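Local coordinates for protein iron aquisition yersiniabactin synthesis enzyme, YbtT (Escherichia coli, PDB 6BA9) that is a low-specificity type II thioesterase that maintains yersiniabactin production, probably by hydrolysing acyl thioesters on the carrier domains of its synthetase assembly line, at residues His124-Leu129 with Trp203-Ala208; Arg61-Leu66 with Glu173-Asp178; Phe227-Ile230 with Ser235-Thr238. The protein carries 1 engineered substitution. All coordinates share one frame; numbering follows the deposited sequence.

Contacts 1 and 2 are neighbours, with centres about 15 Å apart: Leu129 N lies 2.7 Å from Glu173 OE2, probably hydrogen-bonded, and the rings of His124 and His176 stack, bringing NE2 of His124 within 3.4 Å of NE2 of His176. Along the chain the segments of these two contacts alternate. Contact 3 is separate and buried; its centre is about 19 Å from that of contact 1 and about 25 Å from that of contact 2, across the middle of the chain from the latter. Contact 3 borders the probable catalytic region, where the ring of Tyr228 packs on His89, at the end of the strand that in alpha/beta hydrolases leads to the nucleophile, here presumably the engineered serine-to-alanine site.

Contact 1 of 3, residues His124-Leu129 with Trp203-Ala208; sequences HSERQL and WQQVDA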
# COMPACT_ATOMS: atom_id res chain seq x y z
N HIS A 124 4.72 -4.54 -15.35
CA HIS A 124 5.61 -3.50 -14.85
C HIS A 124 4.90 -2.15 -14.90
O HIS A 124 4.04 -1.92 -15.75
CB HIS A 124 6.89 -3.40 -15.70
CG HIS A 124 7.66 -4.69 -15.80
ND1 HIS A 124 8.64 -5.04 -14.90
CD2 HIS A 124 7.61 -5.68 -16.72
CE1 HIS A 124 9.15 -6.21 -15.25
NE2 HIS A 124 8.55 -6.62 -16.35
N SER A 125 5.29 -1.26 -13.99
CA SER A 125 4.81 0.11 -14.04
C SER A 125 5.23 0.77 -15.35
O SER A 125 6.32 0.53 -15.87
CB SER A 125 5.40 0.90 -12.86
OG SER A 125 5.00 2.25 -12.93
N GLU A 126 4.37 1.64 -15.88
CA GLU A 126 4.78 2.35 -17.09
C GLU A 126 5.90 3.34 -16.81
O GLU A 126 6.77 3.53 -17.67
CB GLU A 126 3.56 2.96 -17.78
CG GLU A 126 2.71 1.87 -18.46
CD GLU A 126 1.47 2.40 -19.17
OE1 GLU A 126 0.36 2.32 -18.58
OE2 GLU A 126 1.61 2.87 -20.32
N ARG A 127 5.96 3.91 -15.60
CA ARG A 127 7.05 4.79 -15.19
C ARG A 127 8.03 4.00 -14.34
O ARG A 127 7.62 3.30 -13.41
CB ARG A 127 6.50 5.96 -14.38
CG ARG A 127 7.53 7.06 -14.12
CD ARG A 127 7.12 7.96 -12.99
NE ARG A 127 5.87 8.69 -13.21
CZ ARG A 127 5.77 9.86 -13.81
NH1 ARG A 127 6.85 10.44 -14.34
NH2 ARG A 127 4.58 10.45 -13.90
N GLN A 128 9.31 4.12 -14.67
CA GLN A 128 10.38 3.40 -13.99
C GLN A 128 11.47 4.38 -13.61
O GLN A 128 11.88 5.20 -14.44
CB GLN A 128 10.94 2.33 -14.92
CG GLN A 128 9.97 1.26 -15.29
CD GLN A 128 9.79 0.26 -14.19
OE1 GLN A 128 10.77 -0.21 -13.60
NE2 GLN A 128 8.54 -0.07 -13.89
N LEU A 129 11.95 4.30 -12.36
CA LEU A 129 12.92 5.23 -11.80
C LEU A 129 14.29 4.64 -11.48
O LEU A 129 15.26 5.38 -11.45
CB LEU A 129 12.39 5.82 -10.49
CG LEU A 129 11.39 6.98 -10.59
CD1 LEU A 129 10.06 6.49 -11.14
CD2 LEU A 129 11.19 7.65 -9.26
N TRP A 203 -6.53 2.09 -15.47
CA TRP A 203 -7.56 1.09 -15.22
C TRP A 203 -7.10 -0.29 -15.67
O TRP A 203 -7.24 -1.28 -14.94
CB TRP A 203 -8.85 1.50 -15.96
CG TRP A 203 -10.00 0.57 -15.70
CD1 TRP A 203 -11.00 0.76 -14.81
CD2 TRP A 203 -10.28 -0.67 -16.37
NE1 TRP A 203 -11.88 -0.30 -14.85
CE2 TRP A 203 -11.46 -1.18 -15.81
CE3 TRP A 203 -9.65 -1.39 -17.38
CZ2 TRP A 203 -12.02 -2.40 -16.22
CZ3 TRP A 203 -10.22 -2.59 -17.79
CH2 TRP A 203 -11.37 -3.07 -17.21
N GLN A 204 -6.51 -0.37 -16.87
CA GLN A 204 -6.07 -1.65 -17.43
C GLN A 204 -4.99 -2.29 -16.57
O GLN A 204 -5.01 -3.51 -16.33
CB GLN A 204 -5.57 -1.42 -18.86
CG GLN A 204 -6.65 -0.98 -19.88
CD GLN A 204 -7.20 0.47 -19.74
OE1 GLN A 204 -6.58 1.39 -19.16
NE2 GLN A 204 -8.39 0.68 -20.31
N GLN A 205 -4.06 -1.48 -16.06
CA GLN A 205 -2.99 -2.01 -15.21
C GLN A 205 -3.54 -2.58 -13.90
O GLN A 205 -3.05 -3.60 -13.39
CB GLN A 205 -1.95 -0.92 -14.95
CG GLN A 205 -1.08 -0.51 -16.16
CD GLN A 205 0.08 -1.44 -16.45
OE1 GLN A 205 -0.09 -2.44 -17.14
NE2 GLN A 205 1.28 -1.10 -15.95
N VAL A 206 -4.57 -1.94 -13.33
CA VAL A 206 -5.17 -2.41 -12.09
C VAL A 206 -6.08 -3.61 -12.34
O VAL A 206 -6.08 -4.58 -11.58
CB VAL A 206 -5.90 -1.26 -11.38
CG1 VAL A 206 -6.54 -1.74 -10.11
CG2 VAL A 206 -4.95 -0.11 -11.08
N ASP A 207 -6.85 -3.57 -13.44
CA ASP A 207 -7.77 -4.65 -13.76
C ASP A 207 -7.06 -5.99 -13.89
O ASP A 207 -7.66 -7.04 -13.62
CB ASP A 207 -8.49 -4.31 -15.07
CG ASP A 207 -9.57 -5.32 -15.42
OD1 ASP A 207 -10.52 -5.47 -14.64
OD2 ASP A 207 -9.43 -5.95 -16.49
N ALA A 208 -5.80 -5.97 -14.34
CA ALA A 208 -5.01 -7.19 -14.50
C ALA A 208 -4.80 -7.94 -13.20
O ALA A 208 -4.39 -9.12 -13.22
CB ALA A 208 -3.69 -6.83 -15.14
O HOH W 1 1.60 1.44 -14.51
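Gln205 reaches from helix 203-207 to the irregular chain of residues 124-129 and buries more surface than any other residue of this contact. Its NE2 donates to the backbone O of His124 over 2.9 Å, with a moderately bent N-H...O angle of 144°. The acceptor lies almost exactly in the Gln205 amide plane, whereas the donor is tilted 32° from the plane of the His124 carbonyl. The same nitrogen gives a second hydrogen bond of 2.9 Å to a water molecule, which in turn accepts from Glu126 N. One amide nitrogen thus ties two points of the loop, directly at His124 and through water at Glu126. A bend in the glutamine chain (chi2 -81°) turns the amide toward them.

Glu126 contributes by its aliphatic part and carboxylate: OE1 comes 4.0 Å from CG of Gln205, while the carboxylate stands nearly perpendicular to the Gln205 amide, a van der Waals approach with no pairing of the two polar groups. His124 takes part through its carbonyl, its side chain setting off away from the helix. The loop is braced internally, with Ser125 OG donating to the O of Arg127 (2.9 Å) and Gln128 NE2 donating to the O of Ser125 (3.0 Å).

At this surface contact, a side chain of helix 203-207, which follows strand 190-195 of the alpha/beta hydrolase sheet, holds the loop leading from strand 112-116 to helix 134-144. Arg127 forms salt bridges to Glu140 and Asp143 of that last helix, and Val206 packs against strand 190-195.

Contact 2 of 3, residues Arg61-Leu66 with Glu173-Asp178; sequences RSITQL and ESYHYD
Arg61 meets Ser174 through water: one molecule donates to the backbone O of Arg61 at 2.7 Å and to OG of Ser174 at 2.8 Å. That hydroxyl is also bonded to the O of Tyr170 one turn back in helix 155-174. Ser62 then starts helix 63-77 as its N-cap, OG accepting from Gln65 N in a fairly straight capping bond of 3.0 Å. At Ile63 the backbone N gives its hydrogen to a second water, which reaches Ser174 OG only weakly.

The side chain of Ile63 makes the main dry contact, crossing that of Tyr175 at about a right angle. Its CG2 lies over one face of the ring, 4.2 Å from the centroid and 27° off the normal, a CH-pi contact, while CG1 rests against CB of Tyr175 at 3.7 Å. CG of Tyr175, trans to the backbone N (chi1 175°), carries the ring to Ile63, and chi2 turns its face to the isoleucine. Farther along, Thr64 touches more lightly, its CG2 coming 4.3 Å from OH of Tyr177. The hydroxyls of Tyr175 and Tyr177 both bond to OE2 of Glu98 in helix 91-105.

The chemistry is therefore divided: waters link the chain entering helix 63-77 to the end of helix 155-174, an isoleucine covers a tyrosine face in the interior, and a shared carboxylate holds both tyrosine hydroxyls and so probably helps fix the positions of the rings.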
# COMPACT_ATOMS: atom_id res chain seq x y z
N ARG A 61 14.90 -3.78 0.45
CA ARG A 61 14.90 -3.69 -1.01
C ARG A 61 14.08 -4.79 -1.66
O ARG A 61 14.23 -5.06 -2.86
CB ARG A 61 16.35 -3.68 -1.51
CG ARG A 61 17.11 -2.51 -0.89
CD ARG A 61 18.45 -2.31 -1.51
NE ARG A 61 19.32 -3.48 -1.44
CZ ARG A 61 20.19 -3.72 -0.46
NH1 ARG A 61 20.32 -2.89 0.57
NH2 ARG A 61 20.95 -4.80 -0.52
N SER A 62 13.17 -5.41 -0.89
CA SER A 62 12.35 -6.53 -1.35
C SER A 62 10.93 -6.41 -0.79
O SER A 62 10.74 -6.31 0.42
CB SER A 62 12.98 -7.84 -0.85
OG SER A 62 12.07 -8.90 -0.87
N ILE A 63 9.95 -6.48 -1.69
CA ILE A 63 8.54 -6.52 -1.32
C ILE A 63 8.24 -7.74 -0.44
O ILE A 63 7.53 -7.65 0.56
CB ILE A 63 7.65 -6.51 -2.59
CG1 ILE A 63 7.83 -5.20 -3.37
CG2 ILE A 63 6.18 -6.78 -2.23
CD1 ILE A 63 7.49 -3.91 -2.57
N THR A 64 8.75 -8.91 -0.84
CA THR A 64 8.41 -10.12 -0.08
C THR A 64 9.04 -10.10 1.31
O THR A 64 8.45 -10.63 2.26
CB THR A 64 8.77 -11.39 -0.89
OG1 THR A 64 10.13 -11.32 -1.32
CG2 THR A 64 7.88 -11.56 -2.10
N GLN A 65 10.22 -9.48 1.47
CA GLN A 65 10.81 -9.33 2.80
C GLN A 65 9.95 -8.43 3.69
O GLN A 65 9.71 -8.73 4.86
CB GLN A 65 12.22 -8.75 2.72
CG GLN A 65 13.28 -9.70 2.27
CD GLN A 65 14.62 -9.00 2.11
OE1 GLN A 65 14.82 -7.87 2.59
NE2 GLN A 65 15.55 -9.67 1.42
N LEU A 66 9.49 -7.30 3.14
CA LEU A 66 8.58 -6.44 3.89
C LEU A 66 7.32 -7.19 4.31
O LEU A 66 6.84 -7.05 5.44
CB LEU A 66 8.22 -5.22 3.05
CG LEU A 66 9.34 -4.19 2.87
CD1 LEU A 66 9.00 -3.24 1.72
CD2 LEU A 66 9.56 -3.40 4.14
N GLU A 173 9.97 -1.85 -8.14
CA GLU A 173 10.19 -2.11 -9.56
C GLU A 173 10.75 -3.50 -9.83
O GLU A 173 10.46 -4.10 -10.89
CB GLU A 173 11.09 -1.00 -10.14
CG GLU A 173 10.38 0.33 -10.15
CD GLU A 173 11.22 1.48 -10.64
OE1 GLU A 173 12.42 1.29 -10.96
OE2 GLU A 173 10.68 2.60 -10.66
N SER A 174 11.52 -4.05 -8.90
CA SER A 174 12.09 -5.38 -9.09
C SER A 174 11.09 -6.48 -8.78
O SER A 174 11.37 -7.65 -9.08
CB SER A 174 13.36 -5.55 -8.25
OG SER A 174 13.07 -5.53 -6.87
N TYR A 175 9.95 -6.13 -8.21
CA TYR A 175 8.88 -7.08 -7.89
C TYR A 175 8.11 -7.41 -9.16
O TYR A 175 7.46 -6.54 -9.75
CB TYR A 175 7.96 -6.45 -6.84
CG TYR A 175 6.75 -7.28 -6.49
CD1 TYR A 175 5.51 -6.99 -7.04
CD2 TYR A 175 6.84 -8.38 -5.65
CE1 TYR A 175 4.40 -7.74 -6.72
CE2 TYR A 175 5.73 -9.12 -5.33
CZ TYR A 175 4.51 -8.80 -5.88
OH TYR A 175 3.36 -9.51 -5.60
N HIS A 176 8.19 -8.67 -9.58
CA HIS A 176 7.59 -9.08 -10.83
C HIS A 176 7.63 -10.59 -10.91
O HIS A 176 8.63 -11.20 -10.53
CB HIS A 176 8.36 -8.49 -12.02
CG HIS A 176 7.81 -8.90 -13.34
ND1 HIS A 176 8.39 -9.89 -14.11
CD2 HIS A 176 6.72 -8.48 -14.03
CE1 HIS A 176 7.70 -10.04 -15.22
NE2 HIS A 176 6.68 -9.20 -15.20
N TYR A 177 6.55 -11.17 -11.42
CA TYR A 177 6.47 -12.59 -11.70
C TYR A 177 6.25 -12.80 -13.19
O TYR A 177 5.60 -12.00 -13.86
CB TYR A 177 5.29 -13.23 -10.97
CG TYR A 177 5.39 -13.25 -9.46
CD1 TYR A 177 6.13 -14.22 -8.80
CD2 TYR A 177 4.70 -12.32 -8.69
CE1 TYR A 177 6.20 -14.24 -7.42
CE2 TYR A 177 4.76 -12.34 -7.32
CZ TYR A 177 5.51 -13.29 -6.68
OH TYR A 177 5.55 -13.32 -5.29
N ASP A 178 6.77 -13.92 -13.71
CA ASP A 178 6.63 -14.14 -15.15
C ASP A 178 5.18 -14.37 -15.55
O ASP A 178 4.79 -13.98 -16.65
CB ASP A 178 7.50 -15.31 -15.60
CG ASP A 178 8.96 -14.96 -15.67
OD1 ASP A 178 9.28 -13.75 -15.72
OD2 ASP A 178 9.80 -15.89 -15.69
O HOH W 2 14.13 -7.00 -4.68
O HOH W 3 10.88 -6.63 -4.48

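Contact 3 of 3, residues Phe227-Ile230 with Ser235-Thr238; sequences FYPI and SFFT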
# COMPACT_ATOMS: atom_id res chain seq x y z
N PHE A 227 -2.76 10.49 -5.81
CA PHE A 227 -2.85 10.61 -4.36
C PHE A 227 -4.29 10.62 -3.84
O PHE A 227 -4.54 11.06 -2.72
CB PHE A 227 -2.01 11.79 -3.88
CG PHE A 227 -0.54 11.58 -4.14
CD1 PHE A 227 0.20 10.75 -3.32
CD2 PHE A 227 0.06 12.10 -5.27
CE1 PHE A 227 1.54 10.50 -3.58
CE2 PHE A 227 1.40 11.86 -5.54
CZ PHE A 227 2.13 11.06 -4.70
N TYR A 228 -5.22 10.06 -4.61
CA TYR A 228 -6.61 9.99 -4.19
C TYR A 228 -6.83 9.36 -2.81
O TYR A 228 -7.78 9.75 -2.13
CB TYR A 228 -7.51 9.33 -5.26
CG TYR A 228 -7.24 7.86 -5.55
CD1 TYR A 228 -7.72 6.87 -4.71
CD2 TYR A 228 -6.55 7.47 -6.68
CE1 TYR A 228 -7.47 5.52 -4.97
CE2 TYR A 228 -6.30 6.13 -6.96
CZ TYR A 228 -6.76 5.17 -6.10
OH TYR A 228 -6.49 3.86 -6.40
N PRO A 229 -6.02 8.41 -2.31
CA PRO A 229 -6.34 7.88 -0.97
C PRO A 229 -6.30 8.95 0.11
O PRO A 229 -7.02 8.84 1.12
CB PRO A 229 -5.29 6.79 -0.74
CG PRO A 229 -4.95 6.33 -2.14
CD PRO A 229 -4.95 7.62 -2.96
N ILE A 230 -5.45 9.95 -0.07
CA ILE A 230 -5.28 11.05 0.87
C ILE A 230 -6.15 12.24 0.48
O ILE A 230 -6.94 12.73 1.29
CB ILE A 230 -3.79 11.42 0.96
CG1 ILE A 230 -3.01 10.25 1.57
CG2 ILE A 230 -3.60 12.69 1.78
CD1 ILE A 230 -1.51 10.30 1.28
N SER A 235 -13.96 9.41 -0.30
CA SER A 235 -14.31 8.43 -1.32
C SER A 235 -13.59 7.10 -1.10
O SER A 235 -14.18 6.02 -1.25
CB SER A 235 -13.98 8.99 -2.70
OG SER A 235 -14.72 10.17 -2.96
N PHE A 236 -12.30 7.16 -0.75
CA PHE A 236 -11.50 5.96 -0.53
C PHE A 236 -12.10 5.10 0.58
O PHE A 236 -12.37 3.91 0.39
CB PHE A 236 -10.07 6.42 -0.19
CG PHE A 236 -9.05 5.30 -0.00
CD1 PHE A 236 -8.48 4.67 -1.08
CD2 PHE A 236 -8.62 4.96 1.28
CE1 PHE A 236 -7.52 3.69 -0.89
CE2 PHE A 236 -7.67 3.98 1.47
CZ PHE A 236 -7.12 3.34 0.38
N PHE A 237 -12.35 5.69 1.74
CA PHE A 237 -12.92 4.91 2.84
C PHE A 237 -14.35 4.48 2.56
O PHE A 237 -14.73 3.38 2.97
CB PHE A 237 -12.77 5.63 4.18
CG PHE A 237 -11.33 5.66 4.65
CD1 PHE A 237 -10.74 4.50 5.14
CD2 PHE A 237 -10.58 6.80 4.56
CE1 PHE A 237 -9.42 4.51 5.55
CE2 PHE A 237 -9.28 6.82 4.97
CZ PHE A 237 -8.69 5.66 5.46
N THR A 238 -15.14 5.31 1.88
CA THR A 238 -16.49 4.90 1.51
C THR A 238 -16.47 3.60 0.72
O THR A 238 -17.25 2.67 1.00
CB THR A 238 -17.17 5.99 0.69
OG1 THR A 238 -17.33 7.14 1.50
CG2 THR A 238 -18.53 5.51 0.21
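Pro229 and Phe236 bring their backbones to 5.5 Å between CA atoms where the short helix 228-231 gives way to helix 233-243. The two helices belong to the C-terminal part of an alpha/beta hydrolase fold and follow its last strand, 216-222; the loop between that strand and the first helix is where family members carry the catalytic histidine.

The contact is buried and wholly apolar. CB of Pro229 sits above the centre of the Phe236 ring, 3.8 Å from the centroid and only 12° off the ring normal, a nearly vertical CH-pi contact. CG of the proline follows toward the rim, 3.9 Å from CE1 of Phe236. CG of Phe236, opposite the backbone N (chi1 -177°), sends the ring toward helix 228-231, and the rotation about CB-CG lays its face against the proline.

Tyr228 approaches differently, its side chain standing roughly perpendicular to that of Phe236. CE1 of Tyr228 meets CD1 of Phe236 at 4.1 Å, the phenylalanine atom lying at the tyrosine edge near its plane. With chi1 at 66°, CG of Tyr228 lies between backbone N and carbonyl carbon, a crowded position that folds the ring beside the next residue: CD of Pro229 lies 3.3 Å above its plane, offset toward the rim.

Beyond the two segments, the hydroxyl of Tyr228 bonds to Ser116 OG, and Leu193 of strand 190-195 touches both Tyr228 and Phe236. The proline carbonyl is also engaged: Pro229 O accepts a hydrogen bond from NE1 of Trp33.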